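Local coordinates for hypothetical protein HI0074 (Haemophilus influenzae, PDB 1JOG), which is the probable RNase toxin HepT of a type VII toxin-antitoxin system, neutralized by its partner MntA, probably through AMPylation, at residues L58-D68 and I83-I93. Numbering follows the deposited sequence.
Sequences LKMMKRQLQQD and ILREALRFGLI
Selenomethionine Met61, Leu65 and Ile83 carry this largely apolar contact. In the helical fold of the nucleotidyltransferase substrate-binding-protein-like family, it joins the C-terminal end of helix 36-68 to helix 80-89 and the turn after it. Residues 58-68 cross residues 83-89 at 66°, the axes of these short pieces approaching to 9.6 Å. Met61 has CG anti to its own carbonyl carbon (chi1 -70°), and the side chain runs extended from there toward Ala87 and Ile93. Its SE lies 3.8 Å from Ala87 CB and also touches Leu84 CD2. Beyond it, Met61 CE reaches Ile93 CG2 at 3.7 Å, the two side chains crossing at about a right angle. One turn on, Leu65 divides its two methyls. CD1 rests on Glu86 CB, and CD2 lies over one face of the Phe90 ring, modelled too close for the CH-pi geometry to be trusted. Ile83 also splits its branches: CG2 meets Leu58 CD2 and Met61 CB, while CD1 lies 3.6 Å from Lys62 CG.

No hydrogen bond links the two segments. A Schellman motif ends helix 80-89, with Leu92 N bonded to Ala87 O and Gly91, at positive phi, as its C-prime residue. Leu92 directs its side chain toward helix 36-68, and its CD1 packs on Gln64 CG at 3.5 Å. Helix 125-140 adjoins this side through Leu135 on Met61 and Leu139 on Gln64 and Leu92. Trp99 of helix 96-106 touches Leu84 and Ile93. At the far end Gln64 NE2 donates to Asp68 OD2 at 2.9 Å, from above the carboxylate plane. That same Asp68 OD2 lies at the edge of the Phe90 ring, 3.4 Å from CE2.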
ATOM      1  N   LEU A  58      11.731   3.979   9.147  1.00 34.99           N
ATOM      2  CA  LEU A  58      11.715   3.454  10.491  1.00 38.33           C
ATOM      3  C   LEU A  58      12.573   2.204  10.624  1.00 46.90           C
ATOM      4  O   LEU A  58      13.121   1.931  11.699  1.00 26.00           O
ATOM      5  CB  LEU A  58      10.293   3.231  11.001  1.00 30.89           C
ATOM      6  CG  LEU A  58      10.007   4.514  11.779  1.00 47.90           C
ATOM      7  CD1 LEU A  58       8.869   5.330  11.171  1.00 41.61           C
ATOM      8  CD2 LEU A  58       9.799   4.172  13.221  1.00 32.93           C
ATOM      9  N   LYS A  59      12.719   1.453   9.540  1.00 36.77           N
ATOM     10  CA  LYS A  59      13.543   0.268   9.644  1.00 48.82           C
ATOM     11  C   LYS A  59      14.968   0.741   9.889  1.00 46.66           C
ATOM     12  O   LYS A  59      15.626   0.187  10.725  1.00 40.19           O
ATOM     13  CB  LYS A  59      13.461  -0.606   8.395  1.00 45.83           C
ATOM     14  CG  LYS A  59      12.515  -1.754   8.554  1.00 65.19           C
ATOM     15  CD  LYS A  59      11.389  -1.700   7.543  1.00 78.64           C
ATOM     16  CE  LYS A  59      10.408  -2.882   7.672  1.00 60.51           C
ATOM     17  NZ  LYS A  59       9.663  -2.996   6.361  1.00 67.32           N
HETATM   18  N   MSE A  60      15.392   1.812   9.215  1.00 47.91           N
HETATM   19  CA  MSE A  60      16.750   2.352   9.351  1.00 28.21           C
HETATM   20  C   MSE A  60      17.010   2.948  10.717  1.00 31.38           C
HETATM   21  O   MSE A  60      18.080   2.761  11.251  1.00 41.98           O
HETATM   22  CB  MSE A  60      17.039   3.439   8.277  1.00 30.33           C
HETATM   23  CG  MSE A  60      17.097   2.847   6.850  1.00 49.30           C
HETATM   24 SE   MSE A  60      18.577   1.556   6.674  1.00 57.03          SE
HETATM   25  CE  MSE A  60      17.812  -0.008   6.585  1.00 25.35           C
HETATM   26  N   MSE A  61      16.052   3.654  11.299  1.00 40.25           N
HETATM   27  CA  MSE A  61      16.306   4.179  12.602  1.00 44.06           C
HETATM   28  C   MSE A  61      16.514   2.945  13.476  1.00 39.46           C
HETATM   29  O   MSE A  61      17.303   2.969  14.382  1.00 29.63           O
HETATM   30  CB  MSE A  61      15.107   4.930  13.167  1.00 19.71           C
HETATM   31  CG  MSE A  61      14.797   6.251  12.484  1.00 28.76           C
HETATM   32 SE   MSE A  61      13.107   6.965  13.230  1.00 27.54          SE
HETATM   33  CE  MSE A  61      12.833   7.876  11.476  1.00 19.48           C
ATOM     34  N   LYS A  62      15.765   1.884  13.215  1.00 34.90           N
ATOM     35  CA  LYS A  62      15.834   0.712  14.044  1.00 37.97           C
ATOM     36  C   LYS A  62      17.209   0.054  13.899  1.00 57.79           C
ATOM     37  O   LYS A  62      17.943  -0.140  14.879  1.00 30.18           O
ATOM     38  CB  LYS A  62      14.748  -0.257  13.647  1.00 39.92           C
ATOM     39  CG  LYS A  62      14.494  -1.282  14.731  1.00 38.76           C
ATOM     40  CD  LYS A  62      13.304  -2.204  14.420  1.00 54.47           C
ATOM     41  CE  LYS A  62      13.381  -3.498  15.258  1.00 68.93           C
ATOM     42  NZ  LYS A  62      12.114  -4.298  15.284  1.00 78.49           N
ATOM     43  N   ARG A  63      17.590  -0.257  12.669  1.00 30.88           N
ATOM     44  CA  ARG A  63      18.869  -0.884  12.506  1.00 53.63           C
ATOM     45  C   ARG A  63      19.968  -0.004  13.040  1.00 60.56           C
ATOM     46  O   ARG A  63      20.976  -0.516  13.482  1.00 47.54           O
ATOM     47  CB  ARG A  63      19.172  -1.205  11.060  1.00 41.08           C
ATOM     48  CG  ARG A  63      19.461  -2.666  10.833  1.00 64.13           C
ATOM     49  CD  ARG A  63      19.455  -3.019   9.349  1.00 60.41           C
ATOM     50  NE  ARG A  63      20.209  -2.033   8.566  1.00 40.70           N
ATOM     51  CZ  ARG A  63      20.262  -2.086   7.235  1.00 67.56           C
ATOM     52  NH1 ARG A  63      19.605  -3.076   6.573  1.00 41.40           N
ATOM     53  NH2 ARG A  63      20.968  -1.152   6.576  1.00 58.79           N
ATOM     54  N   GLN A  64      19.775   1.308  13.020  1.00 63.83           N
ATOM     55  CA  GLN A  64      20.814   2.225  13.472  1.00 53.03           C
ATOM     56  C   GLN A  64      21.018   2.058  14.959  1.00 56.69           C
ATOM     57  O   GLN A  64      22.116   1.893  15.392  1.00 68.79           O
ATOM     58  CB  GLN A  64      20.413   3.646  13.156  1.00 43.48           C
ATOM     59  CG  GLN A  64      21.389   4.693  13.571  1.00 64.98           C
ATOM     60  CD  GLN A  64      22.645   4.663  12.758  1.00 62.21           C
ATOM     61  OE1 GLN A  64      22.639   4.208  11.627  1.00 64.88           O
ATOM     62  NE2 GLN A  64      23.737   5.159  13.327  1.00 82.56           N
ATOM     63  N   LEU A  65      19.944   2.070  15.723  1.00 45.79           N
ATOM     64  CA  LEU A  65      19.971   1.930  17.159  1.00 48.99           C
ATOM     65  C   LEU A  65      20.342   0.526  17.592  1.00 63.91           C
ATOM     66  O   LEU A  65      20.936   0.347  18.656  1.00 58.34           O
ATOM     67  CB  LEU A  65      18.595   2.312  17.733  1.00 47.60           C
ATOM     68  CG  LEU A  65      18.334   3.790  17.326  1.00 75.25           C
ATOM     69  CD1 LEU A  65      16.844   4.091  17.299  1.00 50.30           C
ATOM     70  CD2 LEU A  65      19.133   4.791  18.219  1.00 49.40           C
ATOM     71  N   GLN A  66      19.993  -0.445  16.750  1.00 61.69           N
ATOM     72  CA  GLN A  66      20.219  -1.892  16.952  1.00 58.45           C
ATOM     73  C   GLN A  66      21.684  -2.301  16.775  1.00 61.37           C
ATOM     74  O   GLN A  66      22.131  -3.241  17.387  1.00 59.48           O
ATOM     75  CB  GLN A  66      19.346  -2.626  15.947  1.00 58.53           C
ATOM     76  CG  GLN A  66      19.064  -4.077  16.129  1.00 63.66           C
ATOM     77  CD  GLN A  66      17.906  -4.489  15.222  1.00 73.54           C
ATOM     78  OE1 GLN A  66      17.864  -4.098  14.045  1.00 81.23           O
ATOM     79  NE2 GLN A  66      16.964  -5.268  15.753  1.00 73.82           N
ATOM     80  N   GLN A  67      22.400  -1.567  15.938  1.00 60.57           N
ATOM     81  CA  GLN A  67      23.793  -1.794  15.646  1.00 75.40           C
ATOM     82  C   GLN A  67      24.642  -0.767  16.387  1.00 80.93           C
ATOM     83  O   GLN A  67      25.804  -1.004  16.694  1.00 81.83           O
ATOM     84  CB  GLN A  67      24.098  -1.561  14.149  1.00 70.20           C
ATOM     85  CG  GLN A  67      23.437  -2.476  13.071  1.00 77.44           C
ATOM     86  CD  GLN A  67      23.965  -2.135  11.644  1.00 78.60           C
ATOM     87  OE1 GLN A  67      24.801  -1.247  11.495  1.00 82.22           O
ATOM     88  NE2 GLN A  67      23.481  -2.826  10.615  1.00 64.32           N
ATOM     89  N   ASP A  68      24.061   0.389  16.660  1.00 83.32           N
ATOM     90  CA  ASP A  68      24.817   1.511  17.222  1.00 84.49           C
ATOM     91  C   ASP A  68      25.576   1.383  18.518  1.00 85.01           C
ATOM     92  O   ASP A  68      26.815   1.422  18.538  1.00 85.08           O
ATOM     93  CB  ASP A  68      23.940   2.774  17.310  1.00 86.94           C
ATOM     94  CG  ASP A  68      24.717   4.055  16.954  1.00 87.29           C
ATOM     95  OD1 ASP A  68      25.871   4.185  17.441  1.00 83.68           O
ATOM     96  OD2 ASP A  68      24.182   4.912  16.196  1.00 84.84           O
ATOM     97  N   ILE A  83      11.688   3.631  19.483  1.00 60.84           N
ATOM     98  CA  ILE A  83      12.524   3.825  18.293  1.00 44.74           C
ATOM     99  C   ILE A  83      12.622   5.361  18.028  1.00 56.42           C
ATOM    100  O   ILE A  83      13.723   5.897  17.769  1.00 31.91           O
ATOM    101  CB  ILE A  83      11.853   3.102  17.044  1.00 60.91           C
ATOM    102  CG1 ILE A  83      11.794   1.577  17.242  1.00 50.25           C
ATOM    103  CG2 ILE A  83      12.587   3.415  15.778  1.00 40.02           C
ATOM    104  CD1 ILE A  83      13.137   0.924  17.216  1.00 64.16           C
ATOM    105  N   LEU A  84      11.476   6.064  18.083  1.00 33.50           N
ATOM    106  CA  LEU A  84      11.495   7.517  17.837  1.00 29.80           C
ATOM    107  C   LEU A  84      12.255   8.193  18.935  1.00 30.82           C
ATOM    108  O   LEU A  84      13.066   9.032  18.646  1.00 36.15           O
ATOM    109  CB  LEU A  84      10.104   8.115  17.757  1.00 36.29           C
ATOM    110  CG  LEU A  84       9.195   7.589  16.650  1.00 31.09           C
ATOM    111  CD1 LEU A  84       7.835   8.433  16.601  1.00 31.54           C
ATOM    112  CD2 LEU A  84       9.968   7.615  15.375  1.00 16.44           C
ATOM    113  N   ARG A  85      11.984   7.869  20.192  1.00 31.02           N
ATOM    114  CA  ARG A  85      12.792   8.472  21.259  1.00 48.60           C
ATOM    115  C   ARG A  85      14.297   8.251  21.084  1.00 62.36           C
ATOM    116  O   ARG A  85      15.073   9.220  21.186  1.00 48.90           O
ATOM    117  CB  ARG A  85      12.375   7.945  22.610  1.00 38.77           C
ATOM    118  CG  ARG A  85      11.083   8.599  23.062  1.00 66.55           C
ATOM    119  CD  ARG A  85      10.528   7.896  24.254  1.00 80.19           C
ATOM    120  NE  ARG A  85       9.082   8.033  24.339  1.00 61.32           N
ATOM    121  CZ  ARG A  85       8.280   7.030  24.656  1.00 72.70           C
ATOM    122  NH1 ARG A  85       8.787   5.827  24.910  1.00 78.75           N
ATOM    123  NH2 ARG A  85       6.975   7.230  24.712  1.00 72.98           N
ATOM    124  N   GLU A  86      14.726   7.004  20.815  1.00 57.67           N
ATOM    125  CA  GLU A  86      16.167   6.727  20.625  1.00 48.11           C
ATOM    126  C   GLU A  86      16.734   7.519  19.458  1.00 42.32           C
ATOM    127  O   GLU A  86      17.751   8.180  19.573  1.00 60.02           O
ATOM    128  CB  GLU A  86      16.391   5.246  20.422  1.00 53.99           C
ATOM    129  CG  GLU A  86      16.829   4.506  21.680  1.00 70.32           C
ATOM    130  CD  GLU A  86      15.933   4.705  22.900  1.00 79.25           C
ATOM    131  OE1 GLU A  86      16.448   4.519  24.025  1.00 80.89           O
ATOM    132  OE2 GLU A  86      14.734   5.023  22.762  1.00 80.98           O
ATOM    133  N   ALA A  87      16.020   7.505  18.345  1.00 40.53           N
ATOM    134  CA  ALA A  87      16.408   8.248  17.167  1.00 53.65           C
ATOM    135  C   ALA A  87      16.662   9.724  17.483  1.00 52.47           C
ATOM    136  O   ALA A  87      17.565  10.305  16.881  1.00 50.02           O
ATOM    137  CB  ALA A  87      15.305   8.108  16.052  1.00 50.17           C
ATOM    138  N   LEU A  88      15.863  10.318  18.390  1.00 54.11           N
ATOM    139  CA  LEU A  88      15.997  11.730  18.820  1.00 63.71           C
ATOM    140  C   LEU A  88      17.292  11.819  19.640  1.00 58.00           C
ATOM    141  O   LEU A  88      18.105  12.705  19.409  1.00 50.79           O
ATOM    142  CB  LEU A  88      14.765  12.212  19.662  1.00 58.45           C
ATOM    143  CG  LEU A  88      14.602  13.731  19.982  1.00 51.03           C
ATOM    144  CD1 LEU A  88      14.328  14.527  18.760  1.00 52.58           C
ATOM    145  CD2 LEU A  88      13.441  14.016  20.921  1.00 43.57           C
ATOM    146  N   ARG A  89      17.478  10.868  20.557  1.00 59.62           N
ATOM    147  CA  ARG A  89      18.677  10.762  21.397  1.00 49.76           C
ATOM    148  C   ARG A  89      19.878  10.785  20.463  1.00 46.53           C
ATOM    149  O   ARG A  89      20.955  11.248  20.825  1.00 45.87           O
ATOM    150  CB  ARG A  89      18.698   9.427  22.175  1.00 67.38           C
ATOM    151  CG  ARG A  89      18.267   9.469  23.669  1.00 81.90           C
ATOM    152  CD  ARG A  89      19.445   9.202  24.653  1.00 79.13           C
ATOM    153  NE  ARG A  89      19.134   8.122  25.600  1.00 83.49           N
ATOM    154  CZ  ARG A  89      19.897   7.043  25.851  1.00 86.07           C
ATOM    155  NH1 ARG A  89      21.070   6.857  25.232  1.00 84.30           N
ATOM    156  NH2 ARG A  89      19.463   6.116  26.715  1.00 79.75           N
ATOM    157  N   PHE A  90      19.701  10.287  19.246  1.00 41.90           N
ATOM    158  CA  PHE A  90      20.818  10.279  18.320  1.00 44.65           C
ATOM    159  C   PHE A  90      20.706  11.407  17.328  1.00 37.43           C
ATOM    160  O   PHE A  90      21.503  11.453  16.403  1.00 46.11           O
ATOM    161  CB  PHE A  90      20.909   8.946  17.571  1.00 63.04           C
ATOM    162  CG  PHE A  90      21.193   7.746  18.468  1.00 78.42           C
ATOM    163  CD1 PHE A  90      20.726   7.707  19.799  1.00 82.77           C
ATOM    164  CD2 PHE A  90      21.886   6.636  17.976  1.00 81.92           C
ATOM    165  CE1 PHE A  90      20.939   6.568  20.639  1.00 80.90           C
ATOM    166  CE2 PHE A  90      22.119   5.485  18.782  1.00 77.27           C
ATOM    167  CZ  PHE A  90      21.638   5.454  20.123  1.00 85.20           C
ATOM    168  N   GLY A  91      19.733  12.331  17.495  1.00 27.14           N
ATOM    169  CA  GLY A  91      19.653  13.447  16.526  1.00 27.04           C
ATOM    170  C   GLY A  91      19.434  12.923  15.092  1.00 43.01           C
ATOM    171  O   GLY A  91      19.899  13.537  14.124  1.00 24.94           O
ATOM    172  N   LEU A  92      18.754  11.768  14.948  1.00 34.87           N
ATOM    173  CA  LEU A  92      18.446  11.172  13.630  1.00 40.09           C
ATOM    174  C   LEU A  92      17.192  11.914  13.097  1.00 38.36           C
ATOM    175  O   LEU A  92      17.097  12.202  11.941  1.00 40.09           O
ATOM    176  CB  LEU A  92      18.192   9.669  13.753  1.00 29.40           C
ATOM    177  CG  LEU A  92      19.407   8.692  13.841  1.00 40.52           C
ATOM    178  CD1 LEU A  92      18.900   7.175  13.916  1.00 26.56           C
ATOM    179  CD2 LEU A  92      20.284   8.828  12.573  1.00 28.90           C
ATOM    180  N   ILE A  93      16.262  12.260  13.977  1.00 39.35           N
ATOM    181  CA  ILE A  93      15.094  13.049  13.594  1.00 45.77           C
ATOM    182  C   ILE A  93      15.261  14.187  14.557  1.00 55.21           C
ATOM    183  O   ILE A  93      16.172  14.133  15.415  1.00 58.00           O
ATOM    184  CB  ILE A  93      13.730  12.313  13.876  1.00 16.63           C
ATOM    185  CG1 ILE A  93      13.642  11.789  15.319  1.00 32.48           C
ATOM    186  CG2 ILE A  93      13.629  11.190  12.825  1.00 26.34           C
ATOM    187  CD1 ILE A  93      12.263  11.324  15.765  1.00 26.92           C
TER